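Local atomic coordinates of putative hydrolase (Acinetobacter sp. NBRC 100985, PDB entry 4XUK), a protein that probably hydrolyses organophosphorus triesters and lactones, using two zinc ions bound in a metallo-beta-lactamase-type active site. Residues I219-T232 / K242-F254. The protein carries 2 engineered substitutions. Numbering follows the deposited sequence.
Sequences IVHSHTVQFDRPET and KAVETRLKQFANF
The guanidinium of R247 has Q226 NE2 over one face and, farther off over the other, the carbonyl oxygen of A243 one helical turn back, while P230 O and the carbonyl group of I219 meet its edge. Q226 NE2 and R247 NH2 are 3.4 Å apart, but as two donors they form no bond. The F251 ring carries R247 CG over the centre of one face, and its CE2 in turn sits over the centre of the F227 ring, the two planes inclined at 37°.

This is a worked example of a buried arginine tying a loop to a helix through main-chain carbonyls. With CG anti to the backbone N (chi1 173°), extended through CD and bent at chi3, R247 reaches across the interface. R247 NE donates to I219 O at 2.6 Å, in the carbonyl plane, and NH2 adds a weak bond to the same oxygen. R247 NH1 reaches P230 O at 3.0 Å, with an N-H...O angle of 160°. Q226 is itself fixed: OE1 accepts from H221 N and S222 OG, and NE2 donates to T232 O, so the amide braces the loop beside the arginine.

Apolar contacts flank this polar centre. I219 CD1 lies at the edge of the F254 ring, V220 CB approaches F251 CZ at 3.8 Å, and P230 CB rests on L248 CD2 at 3.6 Å.

D218, a ligand of both zinc ions, comes just before segment 219-232, and the H221 ring meets the zinc ligands H197 and H265. Through R247, helix 240-257 holds the loop leading away from D218; in this metallo-beta-lactamase fold, loop and helix connect strand 211-215 to parallel strand 260-262. F227 and F254 both touch strand 271-275, and short helix 225-228 packs against helix 36-45.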
# COMPACT_ATOMS: atom_id res chain seq x y z
N ILE A 219 -10.83 3.89 -16.43
CA ILE A 219 -11.93 4.81 -16.13
C ILE A 219 -11.46 5.80 -15.06
O ILE A 219 -12.22 6.68 -14.65
CB ILE A 219 -13.16 4.06 -15.63
CG1 ILE A 219 -12.85 3.32 -14.33
CG2 ILE A 219 -13.65 3.08 -16.70
CD1 ILE A 219 -14.06 2.67 -13.69
N VAL A 220 -10.21 5.66 -14.62
CA VAL A 220 -9.63 6.61 -13.67
C VAL A 220 -8.09 6.57 -13.70
O VAL A 220 -7.49 5.51 -13.95
CB VAL A 220 -10.20 6.39 -12.24
CG1 VAL A 220 -9.53 5.21 -11.54
CG2 VAL A 220 -10.04 7.65 -11.42
N HIS A 221 -7.46 7.72 -13.45
CA HIS A 221 -6.00 7.83 -13.55
C HIS A 221 -5.33 8.32 -12.27
O HIS A 221 -4.13 8.63 -12.28
CB HIS A 221 -5.61 8.75 -14.70
CG HIS A 221 -5.76 8.12 -16.05
ND1 HIS A 221 -6.99 7.78 -16.57
CD2 HIS A 221 -4.84 7.73 -16.96
CE1 HIS A 221 -6.82 7.22 -17.76
NE2 HIS A 221 -5.52 7.18 -18.01
N SER A 222 -6.07 8.39 -11.17
CA SER A 222 -5.52 8.97 -9.95
C SER A 222 -6.38 8.56 -8.77
O SER A 222 -7.59 8.37 -8.93
CB SER A 222 -5.51 10.51 -10.08
OG SER A 222 -6.82 11.03 -10.30
N HIS A 223 -5.78 8.39 -7.59
CA HIS A 223 -6.56 8.12 -6.39
C HIS A 223 -6.86 9.41 -5.66
O HIS A 223 -7.45 9.39 -4.57
CB HIS A 223 -5.82 7.14 -5.45
CG HIS A 223 -4.53 7.68 -4.92
ND1 HIS A 223 -3.50 8.08 -5.75
CD2 HIS A 223 -4.09 7.90 -3.66
CE1 HIS A 223 -2.49 8.52 -5.03
NE2 HIS A 223 -2.83 8.42 -3.75
N THR A 224 -6.47 10.53 -6.26
CA THR A 224 -6.51 11.83 -5.61
C THR A 224 -7.56 12.74 -6.25
O THR A 224 -8.70 12.78 -5.79
CB THR A 224 -5.12 12.52 -5.65
OG1 THR A 224 -4.67 12.67 -7.00
CG2 THR A 224 -4.09 11.67 -4.90
N VAL A 225 -7.17 13.45 -7.31
CA VAL A 225 -8.06 14.41 -7.97
C VAL A 225 -9.39 13.78 -8.38
O VAL A 225 -10.46 14.34 -8.09
CB VAL A 225 -7.39 15.02 -9.22
CG1 VAL A 225 -8.35 15.95 -9.95
CG2 VAL A 225 -6.13 15.80 -8.84
N GLN A 226 -9.33 12.63 -9.04
CA GLN A 226 -10.54 12.04 -9.61
C GLN A 226 -11.38 11.23 -8.62
O GLN A 226 -12.41 10.66 -8.99
CB GLN A 226 -10.20 11.23 -10.85
CG GLN A 226 -9.61 12.06 -11.97
CD GLN A 226 -9.00 11.19 -13.04
OE1 GLN A 226 -8.11 10.39 -12.77
NE2 GLN A 226 -9.50 11.32 -14.26
N PHE A 227 -10.94 11.16 -7.37
CA PHE A 227 -11.82 10.62 -6.33
C PHE A 227 -12.52 11.75 -5.56
O PHE A 227 -13.74 11.70 -5.38
CB PHE A 227 -11.07 9.66 -5.39
CG PHE A 227 -11.01 8.24 -5.92
CD1 PHE A 227 -10.16 7.91 -6.97
CD2 PHE A 227 -11.82 7.25 -5.38
CE1 PHE A 227 -10.10 6.61 -7.46
CE2 PHE A 227 -11.77 5.93 -5.87
CZ PHE A 227 -10.90 5.63 -6.91
N ASP A 228 -11.78 12.76 -5.13
CA ASP A 228 -12.40 13.93 -4.49
C ASP A 228 -13.28 14.68 -5.48
O ASP A 228 -14.33 15.21 -5.10
CB ASP A 228 -11.32 14.87 -3.93
CG ASP A 228 -10.59 14.30 -2.73
OD1 ASP A 228 -10.59 13.06 -2.55
OD2 ASP A 228 -9.99 15.10 -1.96
N ARG A 229 -12.86 14.74 -6.74
CA ARG A 229 -13.63 15.41 -7.78
C ARG A 229 -13.82 14.49 -8.99
O ARG A 229 -13.19 14.70 -10.02
CB ARG A 229 -12.92 16.69 -8.20
CG ARG A 229 -13.81 17.67 -8.93
CD ARG A 229 -14.56 18.56 -7.94
NE ARG A 229 -13.63 19.42 -7.23
CZ ARG A 229 -13.47 20.71 -7.47
NH1 ARG A 229 -14.22 21.32 -8.39
NH2 ARG A 229 -12.58 21.41 -6.78
N PRO A 230 -14.71 13.49 -8.87
CA PRO A 230 -14.82 12.46 -9.91
C PRO A 230 -15.25 12.99 -11.28
O PRO A 230 -15.06 12.29 -12.27
CB PRO A 230 -15.89 11.51 -9.35
CG PRO A 230 -16.68 12.32 -8.38
CD PRO A 230 -15.68 13.28 -7.78
N GLU A 231 -15.78 14.19 -11.35
CA GLU A 231 -16.16 14.84 -12.60
C GLU A 231 -14.98 15.34 -13.42
O GLU A 231 -15.15 15.77 -14.49
CB GLU A 231 -17.16 15.95 -12.33
CG GLU A 231 -16.56 17.10 -11.58
CD GLU A 231 -16.71 17.03 -10.05
OE1 GLU A 231 -16.89 18.10 -9.48
OE2 GLU A 231 -16.62 15.97 -9.43
N THR A 232 -13.79 15.19 -12.90
CA THR A 232 -12.58 15.68 -13.57
C THR A 232 -12.08 14.74 -14.66
O THR A 232 -11.65 13.62 -14.37
CB THR A 232 -11.44 15.86 -12.54
OG1 THR A 232 -11.90 16.66 -11.43
CG2 THR A 232 -10.22 16.51 -13.18
N LYS A 242 -17.83 11.54 -22.23
CA LYS A 242 -18.30 10.17 -22.10
C LYS A 242 -17.51 9.44 -20.99
O LYS A 242 -18.08 8.63 -20.26
CB LYS A 242 -18.13 9.48 -23.46
CG LYS A 242 -18.45 8.00 -23.50
CD LYS A 242 -19.94 7.73 -23.51
CE LYS A 242 -20.24 6.34 -24.06
NZ LYS A 242 -20.17 6.29 -25.56
N ALA A 243 -16.22 9.72 -20.87
CA ALA A 243 -15.38 9.05 -19.86
C ALA A 243 -15.76 9.47 -18.45
O ALA A 243 -15.69 8.67 -17.50
CB ALA A 243 -13.91 9.31 -20.12
N VAL A 244 -16.13 10.74 -18.29
CA VAL A 244 -16.64 11.22 -17.01
C VAL A 244 -17.96 10.54 -16.68
O VAL A 244 -18.16 10.06 -15.56
CB VAL A 244 -16.82 12.76 -17.01
CG1 VAL A 244 -17.63 13.22 -15.81
CG2 VAL A 244 -15.46 13.44 -17.02
N GLU A 245 -18.87 10.48 -17.66
CA GLU A 245 -20.15 9.81 -17.45
C GLU A 245 -19.93 8.37 -17.02
O GLU A 245 -20.60 7.87 -16.11
CB GLU A 245 -20.98 9.84 -18.74
CG GLU A 245 -21.34 11.25 -19.21
CD GLU A 245 -22.04 11.24 -20.55
OE1 GLU A 245 -22.35 12.34 -21.07
OE2 GLU A 245 -22.28 10.13 -21.10
N THR A 246 -18.98 7.71 -17.67
CA THR A 246 -18.68 6.31 -17.35
C THR A 246 -18.14 6.15 -15.94
O THR A 246 -18.59 5.28 -15.19
CB THR A 246 -17.68 5.72 -18.34
OG1 THR A 246 -18.30 5.61 -19.63
CG2 THR A 246 -17.26 4.33 -17.89
N ARG A 247 -17.17 6.98 -15.55
CA ARG A 247 -16.63 6.90 -14.19
C ARG A 247 -17.69 7.17 -13.12
O ARG A 247 -17.78 6.43 -12.13
CB ARG A 247 -15.46 7.87 -14.01
CG ARG A 247 -14.96 7.96 -12.55
CD ARG A 247 -13.85 9.00 -12.42
NE ARG A 247 -13.01 8.90 -13.59
CZ ARG A 247 -12.91 9.81 -14.55
NH1 ARG A 247 -13.53 11.00 -14.46
NH2 ARG A 247 -12.14 9.55 -15.58
N LEU A 248 -18.48 8.20 -13.27
CA LEU A 248 -19.49 8.50 -12.32
C LEU A 248 -20.48 7.36 -12.14
O LEU A 248 -20.87 7.04 -11.09
CB LEU A 248 -20.18 9.77 -12.70
CG LEU A 248 -19.39 11.06 -12.61
CD1 LEU A 248 -20.24 12.17 -13.18
CD2 LEU A 248 -18.96 11.35 -11.19
N LYS A 249 -20.86 6.74 -13.23
CA LYS A 249 -21.73 5.57 -13.15
C LYS A 249 -21.08 4.42 -12.39
O LYS A 249 -21.71 3.79 -11.54
CB LYS A 249 -22.13 5.09 -14.54
CG LYS A 249 -23.53 4.51 -14.57
CD LYS A 249 -23.54 3.08 -15.02
CE LYS A 249 -23.09 2.98 -16.46
NZ LYS A 249 -23.24 1.58 -16.95
N GLN A 250 -19.83 4.12 -12.72
CA GLN A 250 -19.18 2.95 -12.14
C GLN A 250 -18.82 3.18 -10.67
O GLN A 250 -18.98 2.28 -9.86
CB GLN A 250 -17.96 2.53 -12.97
CG GLN A 250 -18.31 2.09 -14.39
CD GLN A 250 -19.30 0.92 -14.43
OE1 GLN A 250 -20.20 0.87 -15.27
NE2 GLN A 250 -19.13 -0.02 -13.51
N PHE A 251 -18.33 4.37 -10.34
CA PHE A 251 -17.95 4.67 -8.95
C PHE A 251 -19.17 4.64 -8.05
O PHE A 251 -19.10 4.23 -6.89
CB PHE A 251 -17.25 6.03 -8.85
CG PHE A 251 -15.78 5.99 -9.19
CD1 PHE A 251 -15.24 4.93 -9.91
CD2 PHE A 251 -14.94 7.01 -8.78
CE1 PHE A 251 -13.88 4.90 -10.22
CE2 PHE A 251 -13.59 6.99 -9.07
CZ PHE A 251 -13.06 5.94 -9.80
N ALA A 252 -20.30 5.10 -8.58
CA ALA A 252 -21.55 5.05 -7.83
C ALA A 252 -21.87 3.59 -7.53
O ALA A 252 -22.09 3.23 -6.39
CB ALA A 252 -22.67 5.71 -8.62
N ASN A 253 -21.88 2.75 -8.57
CA ASN A 253 -22.08 1.32 -8.40
C ASN A 253 -21.11 0.71 -7.38
O ASN A 253 -21.55 -0.03 -6.48
CB ASN A 253 -21.96 0.63 -9.78
CG ASN A 253 -21.77 -0.89 -9.68
OD1 ASN A 253 -22.30 -1.54 -8.78
ND2 ASN A 253 -21.02 -1.44 -10.62
N PHE A 254 -19.82 1.02 -7.49
CA PHE A 254 -18.81 0.46 -6.58
C PHE A 254 -19.00 0.88 -5.13
O PHE A 254 -18.79 0.08 -4.20
CB PHE A 254 -17.40 0.87 -7.02
CG PHE A 254 -17.03 0.45 -8.42
CD1 PHE A 254 -17.64 -0.62 -9.04
CD2 PHE A 254 -16.06 1.16 -9.12
CE1 PHE A 254 -17.28 -0.99 -10.34
CE2 PHE A 254 -15.70 0.80 -10.41
CZ PHE A 254 -16.30 -0.27 -11.02